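PDB 4FMV: glucuronoarabinoxylan endo-1,4-beta-xylanase from Clostridium papyrosolvens, which hydrolyses internal beta-1,4 linkages of xylan; this chain is its family 30 catalytic part, a (beta/alpha)8 barrel with a beta-rich side domain. Local coordinates for residues P90-S93 / M94-N97; D145-D149 / W150-T154; T154-E157 / M158-F161. All coordinates share one frame; numbering follows the deposited sequence.

Contact 1: P90-S93 / M94-N97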
ATOM      1  N   PRO A  90     -15.023  -0.037 -16.261  1.00  8.94           N
ATOM      2  CA  PRO A  90     -16.048  -1.079 -16.207  1.00 10.69           C
ATOM      3  C   PRO A  90     -16.066  -1.821 -17.548  1.00  9.86           C
ATOM      4  O   PRO A  90     -15.331  -1.414 -18.454  1.00  6.86           O
ATOM      5  CB  PRO A  90     -17.335  -0.290 -16.007  1.00 11.83           C
ATOM      6  CG  PRO A  90     -17.061   1.057 -16.591  1.00 14.87           C
ATOM      7  CD  PRO A  90     -15.578   1.315 -16.436  1.00 10.38           C
ATOM      8  N   PRO A  91     -16.934  -2.845 -17.695  1.00  8.59           N
ATOM      9  CA  PRO A  91     -17.153  -3.441 -19.014  1.00  8.27           C
ATOM     10  C   PRO A  91     -17.522  -2.384 -20.045  1.00  9.72           C
ATOM     11  O   PRO A  91     -18.177  -1.394 -19.713  1.00 11.79           O
ATOM     12  CB  PRO A  91     -18.355  -4.360 -18.778  1.00  5.95           C
ATOM     13  CG  PRO A  91     -18.234  -4.757 -17.365  1.00  6.12           C
ATOM     14  CD  PRO A  91     -17.776  -3.484 -16.673  1.00  6.61           C
ATOM     15  N   ALA A  92     -17.096  -2.601 -21.283  1.00  9.00           N
ATOM     16  CA  ALA A  92     -17.282  -1.627 -22.353  1.00  8.48           C
ATOM     17  C   ALA A  92     -18.735  -1.179 -22.485  1.00 11.30           C
ATOM     18  O   ALA A  92     -18.986  -0.017 -22.794  1.00 14.38           O
ATOM     19  CB  ALA A  92     -16.788  -2.209 -23.675  1.00  7.37           C
ATOM     20  N   SER A  93     -19.688  -2.086 -22.235  1.00  9.47           N
ATOM     21  CA  SER A  93     -21.108  -1.770 -22.438  1.00 11.04           C
ATOM     22  C   SER A  93     -21.649  -0.753 -21.432  1.00 12.70           C
ATOM     23  O   SER A  93     -22.740  -0.221 -21.624  1.00 13.83           O
ATOM     24  CB  SER A  93     -21.981  -3.038 -22.414  1.00 13.07           C
ATOM     25  OG  SER A  93     -21.975  -3.677 -21.133  1.00 13.58           O
ATOM     26  N   MET A  94     -20.914  -0.520 -20.342  1.00 14.77           N
ATOM     27  CA  MET A  94     -21.327   0.477 -19.352  1.00 10.41           C
ATOM     28  C   MET A  94     -20.746   1.882 -19.581  1.00 11.65           C
ATOM     29  O   MET A  94     -21.154   2.838 -18.911  1.00 11.56           O
ATOM     30  CB  MET A  94     -20.907   0.034 -17.956  1.00  8.38           C
ATOM     31  CG  MET A  94     -21.384  -1.356 -17.521  1.00 10.22           C
ATOM     32  SD  MET A  94     -21.173  -1.472 -15.725  1.00 12.66           S
ATOM     33  CE  MET A  94     -21.397  -3.242 -15.497  1.00  8.14           C
ATOM     34  N   GLN A  95     -19.769   1.980 -20.477  1.00  9.87           N
ATOM     35  CA  GLN A  95     -19.098   3.238 -20.824  1.00  9.28           C
ATOM     36  C   GLN A  95     -19.810   4.120 -21.849  1.00 14.18           C
ATOM     37  O   GLN A  95     -20.604   3.648 -22.656  1.00 14.27           O
ATOM     38  CB  GLN A  95     -17.679   2.969 -21.301  1.00  5.82           C
ATOM     39  CG  GLN A  95     -16.758   2.404 -20.245  1.00  5.34           C
ATOM     40  CD  GLN A  95     -15.407   2.084 -20.828  1.00 12.70           C
ATOM     41  OE1 GLN A  95     -15.304   1.292 -21.767  1.00 15.84           O
ATOM     42  NE2 GLN A  95     -14.363   2.708 -20.298  1.00 12.40           N
ATOM     43  N   GLU A  96     -19.521   5.414 -21.811  1.00 14.16           N
ATOM     44  CA  GLU A  96     -19.886   6.280 -22.916  1.00 12.72           C
ATOM     45  C   GLU A  96     -18.797   7.299 -23.105  1.00 13.83           C
ATOM     46  O   GLU A  96     -18.069   7.613 -22.161  1.00 13.52           O
ATOM     47  CB  GLU A  96     -21.210   7.000 -22.634  1.00 14.76           C
ATOM     48  CG  GLU A  96     -21.130   7.904 -21.419  1.00 12.55           C
ATOM     49  CD  GLU A  96     -22.447   8.561 -21.093  1.00 13.32           C
ATOM     50  OE1 GLU A  96     -22.475   9.360 -20.140  1.00 13.06           O
ATOM     51  OE2 GLU A  96     -23.453   8.273 -21.784  1.00 15.72           O
ATOM     52  N   ASN A  97     -18.690   7.821 -24.327  1.00 13.85           N
ATOM     53  CA  ASN A  97     -17.831   8.959 -24.593  1.00 16.26           C
ATOM     54  C   ASN A  97     -18.471  10.211 -24.071  1.00 16.40           C
ATOM     55  O   ASN A  97     -19.688  10.288 -23.974  1.00 17.47           O
ATOM     56  CB  ASN A  97     -17.596   9.135 -26.090  1.00 19.53           C
ATOM     57  CG  ASN A  97     -16.638   8.118 -26.641  1.00 24.87           C
ATOM     58  OD1 ASN A  97     -15.439   8.156 -26.349  1.00 27.49           O
ATOM     59  ND2 ASN A  97     -17.155   7.193 -27.438  1.00 25.09           N
TER
HETATM   60  O   HOH W   1     -14.072  -1.022 -20.911  1.00 12.86           O
HETATM   61  O   HOH W   2     -22.751   1.990 -23.608  1.00 24.43           O
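Met94 folds back over Pro90 and Pro91, and its side chain can be traced along them from root to tip. CB lies 3.5 Å from Pro91 O, the same carbonyl oxygen that accepts a hydrogen bond from Met94 N (2.9 Å). With CG beside the backbone N (chi1 -55°) and the rest of the chain extended, the thioether is sent along the proline pair. CG still passes Pro91 O, SD comes 4.0 Å from Pro90 CB, and the methyl CE settles 3.8 Å from Pro91 CD, close to CG of the same ring. The thioether flanks the Pro91 ring instead of crossing it. Leu109, Trp58 and Tyr120 add further apolar contacts around them.

The bond from Met94 N, together with that from Gln95 N to Ala92 O (3.2 Å), makes a short 3-10 turn. It lies in the loop after the third barrel strand, 82-86, and delivers the chain into strand 95-100, the first arm of a hairpin with 103-109.

Gln95 leaves the turn across Pro90, its CG 3.9 Å from CG of the proline. Its amide oxygen OE1 sits 3.6 Å from Ala92 CA and takes a hydrogen bond from a water that also donates to Pro90 O, bridging the side chain to the start of the turn. The other end of the amide, NE2, donates to Thr151 OG1, so both polar atoms are engaged and the rotation of the amide is set. A second water joins Ser93 O to Gln95 O, 2.9 Å from the latter, while Ser93 OG is hydrogen-bonded to Asp56.

Contact 2: D145-D149 / W150-T154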
ATOM      1  N   ASP A 145      -9.020  10.520 -11.694  1.00 11.88           N
ATOM      2  CA  ASP A 145      -8.512  11.856 -12.076  1.00  8.22           C
ATOM      3  C   ASP A 145      -7.245  11.873 -12.949  1.00 12.44           C
ATOM      4  O   ASP A 145      -6.705  12.947 -13.186  1.00 10.25           O
ATOM      5  CB  ASP A 145      -8.318  12.742 -10.843  1.00  5.63           C
ATOM      6  CG  ASP A 145      -7.376  12.117  -9.824  1.00 11.68           C
ATOM      7  OD1 ASP A 145      -6.942  10.963 -10.052  1.00 10.48           O
ATOM      8  OD2 ASP A 145      -7.066  12.779  -8.809  1.00  8.28           O
ATOM      9  N   TYR A 146      -6.675  10.727 -13.334  1.00 13.45           N
ATOM     10  CA  TYR A 146      -5.826  10.804 -14.501  1.00 11.15           C
ATOM     11  C   TYR A 146      -6.263   9.657 -15.385  1.00 10.99           C
ATOM     12  O   TYR A 146      -5.531   8.695 -15.566  1.00 11.61           O
ATOM     13  CB  TYR A 146      -4.455  10.457 -13.896  1.00 11.78           C
ATOM     14  CG  TYR A 146      -3.217  10.791 -14.674  1.00 18.00           C
ATOM     15  CD1 TYR A 146      -2.726  12.084 -14.699  1.00 19.55           C
ATOM     16  CD2 TYR A 146      -2.510   9.798 -15.346  1.00 23.01           C
ATOM     17  CE1 TYR A 146      -1.584  12.395 -15.392  1.00 25.16           C
ATOM     18  CE2 TYR A 146      -1.363  10.103 -16.060  1.00 24.91           C
ATOM     19  CZ  TYR A 146      -0.903  11.403 -16.073  1.00 29.16           C
ATOM     20  OH  TYR A 146       0.244  11.735 -16.771  1.00 35.36           O
ATOM     21  N   ALA A 147      -7.298   9.926 -16.159  1.00 13.00           N
ATOM     22  CA  ALA A 147      -8.037   8.896 -16.909  1.00 11.44           C
ATOM     23  C   ALA A 147      -7.926   8.846 -18.409  1.00 11.47           C
ATOM     24  O   ALA A 147      -8.772   8.225 -19.040  1.00 12.05           O
ATOM     25  CB  ALA A 147      -9.471   8.685 -16.416  1.00 10.18           C
ATOM     26  N   GLN A 148      -7.048   9.653 -18.993  1.00  9.03           N
ATOM     27  CA  GLN A 148      -7.057   9.798 -20.444  1.00  9.31           C
ATOM     28  C   GLN A 148      -7.083   8.426 -21.141  1.00 12.93           C
ATOM     29  O   GLN A 148      -7.651   8.277 -22.223  1.00 14.02           O
ATOM     30  CB  GLN A 148      -5.854  10.612 -20.913  1.00 14.63           C
ATOM     31  CG  GLN A 148      -5.913  10.942 -22.412  1.00 21.62           C
ATOM     32  CD  GLN A 148      -4.623  11.558 -22.928  1.00 28.84           C
ATOM     33  OE1 GLN A 148      -3.981  11.027 -23.853  1.00 31.40           O
ATOM     34  NE2 GLN A 148      -4.230  12.678 -22.329  1.00 28.65           N
ATOM     35  N   ASP A 149      -6.416   7.451 -20.548  1.00 13.17           N
ATOM     36  CA  ASP A 149      -6.352   6.083 -21.107  1.00 13.95           C
ATOM     37  C   ASP A 149      -7.305   5.031 -20.503  1.00 12.07           C
ATOM     38  O   ASP A 149      -7.140   3.822 -20.719  1.00 10.34           O
ATOM     39  CB  ASP A 149      -4.911   5.605 -21.237  1.00 12.83           C
ATOM     40  CG  ASP A 149      -4.165   6.369 -22.306  1.00 17.90           C
ATOM     41  OD1 ASP A 149      -4.671   6.467 -23.450  1.00 22.86           O
ATOM     42  OD2 ASP A 149      -3.093   6.908 -21.997  1.00 20.84           O
ATOM     43  N   TRP A 150      -8.193   5.500 -19.640  1.00  7.60           N
ATOM     44  CA  TRP A 150      -9.162   4.658 -18.915  1.00 13.10           C
ATOM     45  C   TRP A 150     -10.438   5.460 -18.658  1.00 15.42           C
ATOM     46  O   TRP A 150     -10.819   6.229 -19.532  1.00 15.78           O
ATOM     47  CB  TRP A 150      -8.603   3.868 -17.723  1.00 11.61           C
ATOM     48  CG  TRP A 150      -7.773   4.607 -16.717  1.00 10.75           C
ATOM     49  CD1 TRP A 150      -8.222   5.359 -15.664  1.00  7.11           C
ATOM     50  CD2 TRP A 150      -6.338   4.594 -16.621  1.00 12.89           C
ATOM     51  NE1 TRP A 150      -7.157   5.847 -14.944  1.00  7.74           N
ATOM     52  CE2 TRP A 150      -5.989   5.394 -15.508  1.00 10.36           C
ATOM     53  CE3 TRP A 150      -5.315   4.004 -17.383  1.00  8.96           C
ATOM     54  CZ2 TRP A 150      -4.662   5.605 -15.128  1.00 10.97           C
ATOM     55  CZ3 TRP A 150      -4.000   4.217 -17.017  1.00  8.93           C
ATOM     56  CH2 TRP A 150      -3.678   5.009 -15.897  1.00 11.91           C
ATOM     57  N   THR A 151     -11.224   5.078 -17.652  1.00 11.24           N
ATOM     58  CA  THR A 151     -12.486   5.755 -17.309  1.00  7.83           C
ATOM     59  C   THR A 151     -12.372   6.942 -16.307  1.00 10.77           C
ATOM     60  O   THR A 151     -11.906   6.766 -15.177  1.00 10.65           O
ATOM     61  CB  THR A 151     -13.474   4.671 -16.798  1.00 10.60           C
ATOM     62  OG1 THR A 151     -13.641   3.689 -17.837  1.00  8.84           O
ATOM     63  CG2 THR A 151     -14.830   5.249 -16.430  1.00 16.06           C
ATOM     64  N   TRP A 152     -12.793   8.139 -16.730  1.00  8.88           N
ATOM     65  CA  TRP A 152     -12.813   9.358 -15.881  1.00  8.52           C
ATOM     66  C   TRP A 152     -14.011   9.422 -14.924  1.00  6.83           C
ATOM     67  O   TRP A 152     -15.131   9.062 -15.303  1.00  7.56           O
ATOM     68  CB  TRP A 152     -12.942  10.620 -16.750  1.00  8.11           C
ATOM     69  CG  TRP A 152     -11.762  11.005 -17.589  1.00  9.67           C
ATOM     70  CD1 TRP A 152     -11.595  10.775 -18.941  1.00  9.91           C
ATOM     71  CD2 TRP A 152     -10.606  11.732 -17.164  1.00 11.41           C
ATOM     72  NE1 TRP A 152     -10.397  11.297 -19.366  1.00 10.70           N
ATOM     73  CE2 TRP A 152      -9.770  11.894 -18.297  1.00 12.40           C
ATOM     74  CE3 TRP A 152     -10.191  12.273 -15.931  1.00  9.21           C
ATOM     75  CZ2 TRP A 152      -8.543  12.558 -18.236  1.00 13.07           C
ATOM     76  CZ3 TRP A 152      -8.964  12.930 -15.874  1.00 10.96           C
ATOM     77  CH2 TRP A 152      -8.157  13.071 -17.020  1.00 13.96           C
ATOM     78  N   TRP A 153     -13.790   9.931 -13.709  1.00  7.01           N
ATOM     79  CA  TRP A 153     -14.867  10.337 -12.819  1.00  6.35           C
ATOM     80  C   TRP A 153     -14.497  11.679 -12.228  1.00  9.48           C
ATOM     81  O   TRP A 153     -13.414  11.822 -11.686  1.00 11.61           O
ATOM     82  CB  TRP A 153     -15.013   9.390 -11.615  1.00  7.59           C
ATOM     83  CG  TRP A 153     -15.213   7.939 -11.907  1.00  6.22           C
ATOM     84  CD1 TRP A 153     -14.408   7.127 -12.643  1.00 10.00           C
ATOM     85  CD2 TRP A 153     -16.271   7.117 -11.412  1.00  9.67           C
ATOM     86  NE1 TRP A 153     -14.909   5.844 -12.654  1.00 11.09           N
ATOM     87  CE2 TRP A 153     -16.047   5.811 -11.899  1.00 10.19           C
ATOM     88  CE3 TRP A 153     -17.392   7.360 -10.601  1.00  7.61           C
ATOM     89  CZ2 TRP A 153     -16.909   4.744 -11.607  1.00 10.74           C
ATOM     90  CZ3 TRP A 153     -18.251   6.300 -10.320  1.00  9.27           C
ATOM     91  CH2 TRP A 153     -17.998   5.011 -10.819  1.00 11.33           C
ATOM     92  N   THR A 154     -15.384  12.662 -12.322  1.00  7.73           N
ATOM     93  CA  THR A 154     -15.180  13.909 -11.611  1.00  6.27           C
ATOM     94  C   THR A 154     -15.330  13.630 -10.123  1.00  7.36           C
ATOM     95  O   THR A 154     -15.875  12.585  -9.724  1.00  5.05           O
ATOM     96  CB  THR A 154     -16.239  14.938 -12.017  1.00  8.68           C
ATOM     97  OG1 THR A 154     -17.537  14.459 -11.625  1.00  9.92           O
ATOM     98  CG2 THR A 154     -16.207  15.174 -13.536  1.00  6.58           C
TER
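Ala147 lies between two indole rings, touching Trp150 through its CA and Trp152 through its methyl group. The methyl stands over the face of the Trp152 five-membered ring, 3.5 Å from CB to the ring centroid and 20° off the normal, a close CH-pi contact; the nearest ring atom is CD2, 3.3 Å from CB. On Trp150 it is Ala147 CA that lies over the face, 4.0 Å from the centroid of the five-membered ring, with the methyl beside it 3.6 Å from CD1. The methyl is also near Thr151 O, which leaves this small buried side chain closely surrounded by the chain that follows it.

A type I beta turn from Ala147 to Trp150 brings these groups together, closed by the bond from Trp150 N to Ala147 O (2.8 Å). Trp150 then holds CG between its backbone N and carbonyl carbon (chi1 49°), which folds the indole back over the turn. Its six-membered ring reaches Tyr146 O, 3.2 Å from CZ2. Trp152, two residues on, spreads its ring along the backbone of the incoming limb, where CZ2 is 3.4 Å from Gln148 N and CZ3 3.5 Å from Asp145 O.

A second layer sets these rings. Trp150 NE1 donates to Glu143 O and the ring packs edge-to-face with Trp88, while Trp152 has a cation-pi partner in Lys100. Upstream, Asp145 bonds to Ser178 and Phe179 N, and Tyr146 stacks on Phe179.

The turn belongs to the loop between the fourth barrel strand, 137-139, and helix 155-164, on the side where (beta/alpha)8 glycosidases carry the active site; a short, weakly bonded strand at about 151-152 leaves it parallel to 103-109, at the margin of a three-stranded sheet.

Contact 3: T154-E157 / M158-F161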
ATOM      1  N   THR A 154     -15.384  12.662 -12.322  1.00  7.73           N
ATOM      2  CA  THR A 154     -15.180  13.909 -11.611  1.00  6.27           C
ATOM      3  C   THR A 154     -15.330  13.630 -10.123  1.00  7.36           C
ATOM      4  O   THR A 154     -15.875  12.585  -9.724  1.00  5.05           O
ATOM      5  CB  THR A 154     -16.239  14.938 -12.017  1.00  8.68           C
ATOM      6  OG1 THR A 154     -17.537  14.459 -11.625  1.00  9.92           O
ATOM      7  CG2 THR A 154     -16.207  15.174 -13.536  1.00  6.58           C
ATOM      8  N   PRO A 155     -14.831  14.548  -9.280  1.00 10.52           N
ATOM      9  CA  PRO A 155     -15.102  14.398  -7.850  1.00 10.97           C
ATOM     10  C   PRO A 155     -16.591  14.252  -7.573  1.00 11.38           C
ATOM     11  O   PRO A 155     -16.969  13.508  -6.668  1.00 13.89           O
ATOM     12  CB  PRO A 155     -14.575  15.708  -7.266  1.00 11.48           C
ATOM     13  CG  PRO A 155     -13.408  16.034  -8.184  1.00 11.69           C
ATOM     14  CD  PRO A 155     -13.887  15.641  -9.557  1.00  9.66           C
ATOM     15  N   GLN A 156     -17.428  14.947  -8.337  1.00  8.88           N
ATOM     16  CA  GLN A 156     -18.876  14.884  -8.095  1.00  9.48           C
ATOM     17  C   GLN A 156     -19.431  13.523  -8.514  1.00  9.81           C
ATOM     18  O   GLN A 156     -20.276  12.955  -7.833  1.00  9.06           O
ATOM     19  CB  GLN A 156     -19.631  16.029  -8.816  1.00  9.65           C
ATOM     20  CG  GLN A 156     -21.147  15.991  -8.610  1.00  7.98           C
ATOM     21  CD  GLN A 156     -21.549  16.305  -7.186  1.00 10.31           C
ATOM     22  OE1 GLN A 156     -21.038  17.254  -6.579  1.00  7.95           O
ATOM     23  NE2 GLN A 156     -22.457  15.509  -6.635  1.00  8.46           N
ATOM     24  N   GLU A 157     -18.955  12.995  -9.634  1.00 11.57           N
ATOM     25  CA  GLU A 157     -19.394  11.670 -10.069  1.00 10.53           C
ATOM     26  C   GLU A 157     -19.073  10.601  -9.028  1.00  9.49           C
ATOM     27  O   GLU A 157     -19.925   9.778  -8.698  1.00 10.70           O
ATOM     28  CB  GLU A 157     -18.770  11.320 -11.421  1.00  7.72           C
ATOM     29  CG  GLU A 157     -19.613  11.876 -12.561  1.00 11.12           C
ATOM     30  CD  GLU A 157     -18.833  12.114 -13.828  1.00 10.51           C
ATOM     31  OE1 GLU A 157     -17.609  11.835 -13.839  1.00  8.75           O
ATOM     32  OE2 GLU A 157     -19.443  12.611 -14.801  1.00 11.60           O
ATOM     33  N   MET A 158     -17.832  10.610  -8.545  1.00 10.17           N
ATOM     34  CA  MET A 158     -17.394   9.712  -7.474  1.00  9.94           C
ATOM     35  C   MET A 158     -18.272   9.874  -6.229  1.00 12.04           C
ATOM     36  O   MET A 158     -18.676   8.876  -5.622  1.00 11.65           O
ATOM     37  CB  MET A 158     -15.935   9.988  -7.120  1.00 10.50           C
ATOM     38  CG  MET A 158     -15.412   9.191  -5.909  1.00 12.62           C
ATOM     39  SD  MET A 158     -15.278   7.416  -6.186  1.00 12.34           S
ATOM     40  CE  MET A 158     -14.288   7.357  -7.677  1.00 10.67           C
ATOM     41  N   LEU A 159     -18.568  11.122  -5.852  1.00  9.89           N
ATOM     42  CA  LEU A 159     -19.480  11.395  -4.732  1.00 11.30           C
ATOM     43  C   LEU A 159     -20.850  10.748  -4.954  1.00  8.73           C
ATOM     44  O   LEU A 159     -21.381  10.080  -4.062  1.00  8.49           O
ATOM     45  CB  LEU A 159     -19.647  12.913  -4.475  1.00 10.34           C
ATOM     46  CG  LEU A 159     -20.664  13.310  -3.385  1.00 10.60           C
ATOM     47  CD1 LEU A 159     -20.341  12.671  -2.041  1.00 10.96           C
ATOM     48  CD2 LEU A 159     -20.815  14.825  -3.238  1.00 10.45           C
ATOM     49  N   ASN A 160     -21.416  10.933  -6.146  1.00  8.76           N
ATOM     50  CA  ASN A 160     -22.750  10.399  -6.431  1.00 11.81           C
ATOM     51  C   ASN A 160     -22.802   8.871  -6.226  1.00 12.82           C
ATOM     52  O   ASN A 160     -23.736   8.338  -5.620  1.00 11.15           O
ATOM     53  CB  ASN A 160     -23.174  10.741  -7.857  1.00 10.46           C
ATOM     54  CG  ASN A 160     -23.438  12.214  -8.050  1.00 11.30           C
ATOM     55  OD1 ASN A 160     -23.669  12.947  -7.085  1.00 10.12           O
ATOM     56  ND2 ASN A 160     -23.425  12.659  -9.308  1.00 10.37           N
ATOM     57  N   PHE A 161     -21.782   8.178  -6.725  1.00 10.89           N
ATOM     58  CA  PHE A 161     -21.714   6.728  -6.592  1.00  8.40           C
ATOM     59  C   PHE A 161     -21.544   6.324  -5.125  1.00 11.62           C
ATOM     60  O   PHE A 161     -22.215   5.397  -4.615  1.00 13.27           O
ATOM     61  CB  PHE A 161     -20.556   6.170  -7.424  1.00  7.66           C
ATOM     62  CG  PHE A 161     -20.528   4.672  -7.465  1.00  8.43           C
ATOM     63  CD1 PHE A 161     -21.234   3.984  -8.428  1.00 10.05           C
ATOM     64  CD2 PHE A 161     -19.829   3.958  -6.515  1.00  9.68           C
ATOM     65  CE1 PHE A 161     -21.227   2.601  -8.449  1.00  8.87           C
ATOM     66  CE2 PHE A 161     -19.816   2.595  -6.538  1.00 10.48           C
ATOM     67  CZ  PHE A 161     -20.525   1.917  -7.506  1.00 10.84           C
TER
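The amides of Gln156 and Asn160, one helical turn apart, cross with their planes 51° from each other. Gln156 NE2 donates to Asn160 OD1 over 2.9 Å; the acceptor lies in the plane of the glutamine amide, whereas the donor comes from above the carbonyl plane of the asparagine, 36° out of it. Gln156 reaches it because CG is anti to the backbone N (chi1 179°) and the chain bends at the next bond, curling along the helix instead of away from it. Leu159 CD2 approaches the same amide at a slant, above its plane and off to the NE2 side, 3.8 Å from NE2, so the polar link has an aliphatic branch for a neighbour.

The other flat group is the Glu157 carboxylate, which turns back to the start of the helix. Its OE1 accepts from Thr154 N (2.8 Å), met from above the carboxylate plane, and in return Thr154 OG1 accepts from Glu157 N (2.8 Å). This reciprocal pair is a capping box: the N-cap side chain receives an N-H of the first turn, and the Glu157 side chain that of the N-cap residue. The helix, 155-164, is the one that follows the fourth strand of the (beta/alpha)8 barrel. Tyr111 OH is hydrogen-bonded to Glu157 OE2, giving both carboxylate oxygens a partner and fixing the group's rotation.

Behind the cap, regular bonds begin at once: Met158 N to Thr154 O (3.0 Å), then Leu159 N to Pro155 O and Asn160 N to Gln156 O. On the buried side Met158 bends toward Met185 and Ile189 of helix 183-190, and Phe161 packs on Ala118 of helix 114-130.

How the contacts relate
Following the chain from the N terminus, contact 1 closes a tight turn after barrel strand 82-86 and opens the hairpin of 95-100 and 103-109. Helix 114-130 and strand 137-139 come next, before contact 2 turns the following loop into strand 151-152, which pairs with 103-109. Contacts 1 and 2 thereby join the loops after the third and fourth barrel strands at this small sheet, meeting where Pro90 CD packs on Thr151 OG1 (3.4 Å). Through the shared Thr154, contact 2 hands the chain to contact 3 and helix 155-164, with Trp153 packed on Phe161 and Met158. The three are in series, none nested or crossed; contacts 1 and 3 do not touch.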